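Side-chain contact in tubulin-specific chaperone (Trypanosoma brucei, PDB 4B6W), which probably binds alpha-tubulin as a cofactor chaperone, being represented here by its ubiquitin-like domain: residues K19-A24 with K31-T36. Residues are numbered along the deposited sequence; the frame is centred on the assembly and turned at random.
Sequences KRYGLA and KENVFT
OD1 of N33 accepts hydrogen bonds from both K19 NZ and Y21 OH, a compact example of how one amide can tie a helix to an edge strand. The bond from CA to CB of N33 points toward the strand, and CG anti to the backbone N (chi1 -174°) carries the amide on to the lysine and tyrosine. Both bonds lie in the plane of its carbonyl, each on a lone pair. One comes from Y21 OH, 2.7 Å from N33 OD1, with the tyrosine ring turned 83° from the amide plane and OD1 lying at the ring's edge. The other comes from K19 NZ, 2.8 Å from N33 OD1, at the end of a chain bent at chi2 and chi3. K19 NZ also hydrogen-bonds H37 NE2, so two acceptors share the ammonium group. V34 CG2 lies against the phenol oxygen, Y21 OH, at 3.8 Å, a van der Waals contact. T36 OG1, at 2.6 Å, and T36 N both donate to N33 O. Segments 19-22 and 31-35 run nearly antiparallel, at 159°; they lie on strand 15-22 and helix 27-35 of the ubiquitin-like fold, whose helix packs across the mixed sheet. Y21 also touches V5 of adjoining strand 2-9, and V34 reaches M45 of strand 45-50.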
loop_
_atom_site.group_PDB
_atom_site.type_symbol
_atom_site.label_atom_id
_atom_site.label_comp_id
_atom_site.label_asym_id
_atom_site.label_seq_id
_atom_site.Cartn_x
_atom_site.Cartn_y
_atom_site.Cartn_z
ATOM N N LYS A 19 2.749 4.576 8.915
ATOM C CA LYS A 19 1.687 3.585 9.104
ATOM C C LYS A 19 2.320 2.291 9.512
ATOM O O LYS A 19 3.353 1.922 8.981
ATOM C CB LYS A 19 0.883 3.364 7.823
ATOM C CG LYS A 19 0.002 4.547 7.445
ATOM C CD LYS A 19 -1.221 4.691 8.381
ATOM C CE LYS A 19 -2.284 3.620 8.100
ATOM N NZ LYS A 19 -3.446 3.732 9.035
ATOM N N ARG A 20 1.712 1.609 10.469
ATOM C CA ARG A 20 2.222 0.318 10.903
ATOM C C ARG A 20 1.261 -0.772 10.470
ATOM O O ARG A 20 0.068 -0.708 10.782
ATOM C CB ARG A 20 2.374 0.273 12.414
ATOM C CG ARG A 20 3.364 1.266 12.962
ATOM C CD ARG A 20 3.929 0.818 14.327
ATOM N NE ARG A 20 5.375 0.818 14.174
ATOM C CZ ARG A 20 6.197 -0.200 14.364
ATOM N NH1 ARG A 20 5.794 -1.363 14.826
ATOM N NH2 ARG A 20 7.475 -0.015 14.131
ATOM N N TYR A 21 1.808 -1.750 9.753
ATOM C CA TYR A 21 1.114 -2.990 9.352
ATOM C C TYR A 21 1.872 -4.237 9.796
ATOM O O TYR A 21 3.107 -4.258 9.835
ATOM C CB TYR A 21 0.971 -3.026 7.849
ATOM C CG TYR A 21 0.076 -1.921 7.339
ATOM C CD1 TYR A 21 -1.298 -1.906 7.643
ATOM C CD2 TYR A 21 0.588 -0.882 6.581
ATOM C CE1 TYR A 21 -2.136 -0.898 7.172
ATOM C CE2 TYR A 21 -0.243 0.127 6.111
ATOM C CZ TYR A 21 -1.594 0.126 6.401
ATOM O OH TYR A 21 -2.402 1.155 5.922
ATOM N N GLY A 22 1.115 -5.275 10.114
ATOM C CA GLY A 22 1.698 -6.610 10.277
ATOM C C GLY A 22 2.095 -7.163 8.917
ATOM O O GLY A 22 1.368 -7.037 7.962
ATOM N N LEU A 23 3.259 -7.774 8.816
ATOM C CA LEU A 23 3.657 -8.449 7.571
ATOM C C LEU A 23 2.768 -9.658 7.292
ATOM O O LEU A 23 2.645 -10.085 6.176
ATOM C CB LEU A 23 5.118 -8.895 7.665
ATOM C CG LEU A 23 6.182 -7.800 7.735
ATOM C CD1 LEU A 23 7.592 -8.430 7.938
ATOM C CD2 LEU A 23 6.128 -6.982 6.481
ATOM N N ALA A 24 2.157 -10.208 8.330
ATOM C CA ALA A 24 1.182 -11.278 8.174
ATOM C C ALA A 24 -0.157 -10.798 7.573
ATOM O O ALA A 24 -0.959 -11.619 7.162
ATOM C CB ALA A 24 0.961 -12.010 9.529
ATOM N N LYS A 31 -5.716 -2.691 2.133
ATOM C CA LYS A 31 -6.548 -1.805 1.305
ATOM C C LYS A 31 -7.759 -1.241 2.080
ATOM O O LYS A 31 -8.210 -0.112 1.825
ATOM C CB LYS A 31 -7.053 -2.553 0.068
ATOM C CG LYS A 31 -5.982 -2.889 -0.959
ATOM C CD LYS A 31 -6.549 -3.510 -2.252
ATOM C CE LYS A 31 -5.390 -3.906 -3.204
ATOM N NZ LYS A 31 -5.835 -4.419 -4.561
ATOM N N GLU A 32 -8.303 -2.060 2.985
ATOM C CA GLU A 32 -9.420 -1.651 3.823
ATOM C C GLU A 32 -9.027 -0.475 4.679
ATOM O O GLU A 32 -9.733 0.524 4.731
ATOM C CB GLU A 32 -9.861 -2.780 4.751
ATOM C CG GLU A 32 -10.685 -3.839 4.056
ATOM C CD GLU A 32 -11.963 -3.273 3.487
ATOM O OE1 GLU A 32 -12.696 -2.609 4.268
ATOM O OE2 GLU A 32 -12.218 -3.499 2.276
ATOM N N ASN A 33 -7.915 -0.635 5.374
ATOM C CA ASN A 33 -7.330 0.419 6.185
ATOM C C ASN A 33 -6.948 1.663 5.401
ATOM O O ASN A 33 -7.239 2.778 5.822
ATOM C CB ASN A 33 -6.094 -0.089 6.902
ATOM C CG ASN A 33 -5.564 0.913 7.851
ATOM O OD1 ASN A 33 -4.518 1.534 7.601
ATOM N ND2 ASN A 33 -6.308 1.149 8.922
ATOM N N VAL A 34 -6.334 1.452 4.248
ATOM C CA VAL A 34 -5.985 2.528 3.312
ATOM C C VAL A 34 -7.201 3.382 2.931
ATOM O O VAL A 34 -7.092 4.595 2.794
ATOM C CB VAL A 34 -5.268 1.978 2.056
ATOM C CG1 VAL A 34 -5.071 3.071 1.025
ATOM C CG2 VAL A 34 -3.920 1.411 2.439
ATOM N N PHE A 35 -8.364 2.745 2.799
ATOM C CA PHE A 35 -9.627 3.449 2.504
ATOM C C PHE A 35 -9.956 4.527 3.532
ATOM O O PHE A 35 -10.552 5.542 3.197
ATOM C CB PHE A 35 -10.781 2.441 2.420
ATOM C CG PHE A 35 -12.132 3.068 2.165
ATOM C CD1 PHE A 35 -12.906 3.544 3.226
ATOM C CD2 PHE A 35 -12.625 3.167 0.880
ATOM C CE1 PHE A 35 -14.170 4.126 3.010
ATOM C CE2 PHE A 35 -13.893 3.738 0.637
ATOM C CZ PHE A 35 -14.670 4.218 1.714
ATOM N N THR A 36 -9.558 4.305 4.783
ATOM C CA THR A 36 -9.777 5.309 5.853
ATOM C C THR A 36 -9.025 6.646 5.574
ATOM O O THR A 36 -9.434 7.698 6.042
ATOM C CB THR A 36 -9.484 4.737 7.290
ATOM O OG1 THR A 36 -8.092 4.541 7.495
ATOM C CG2 THR A 36 -10.170 3.395 7.481
#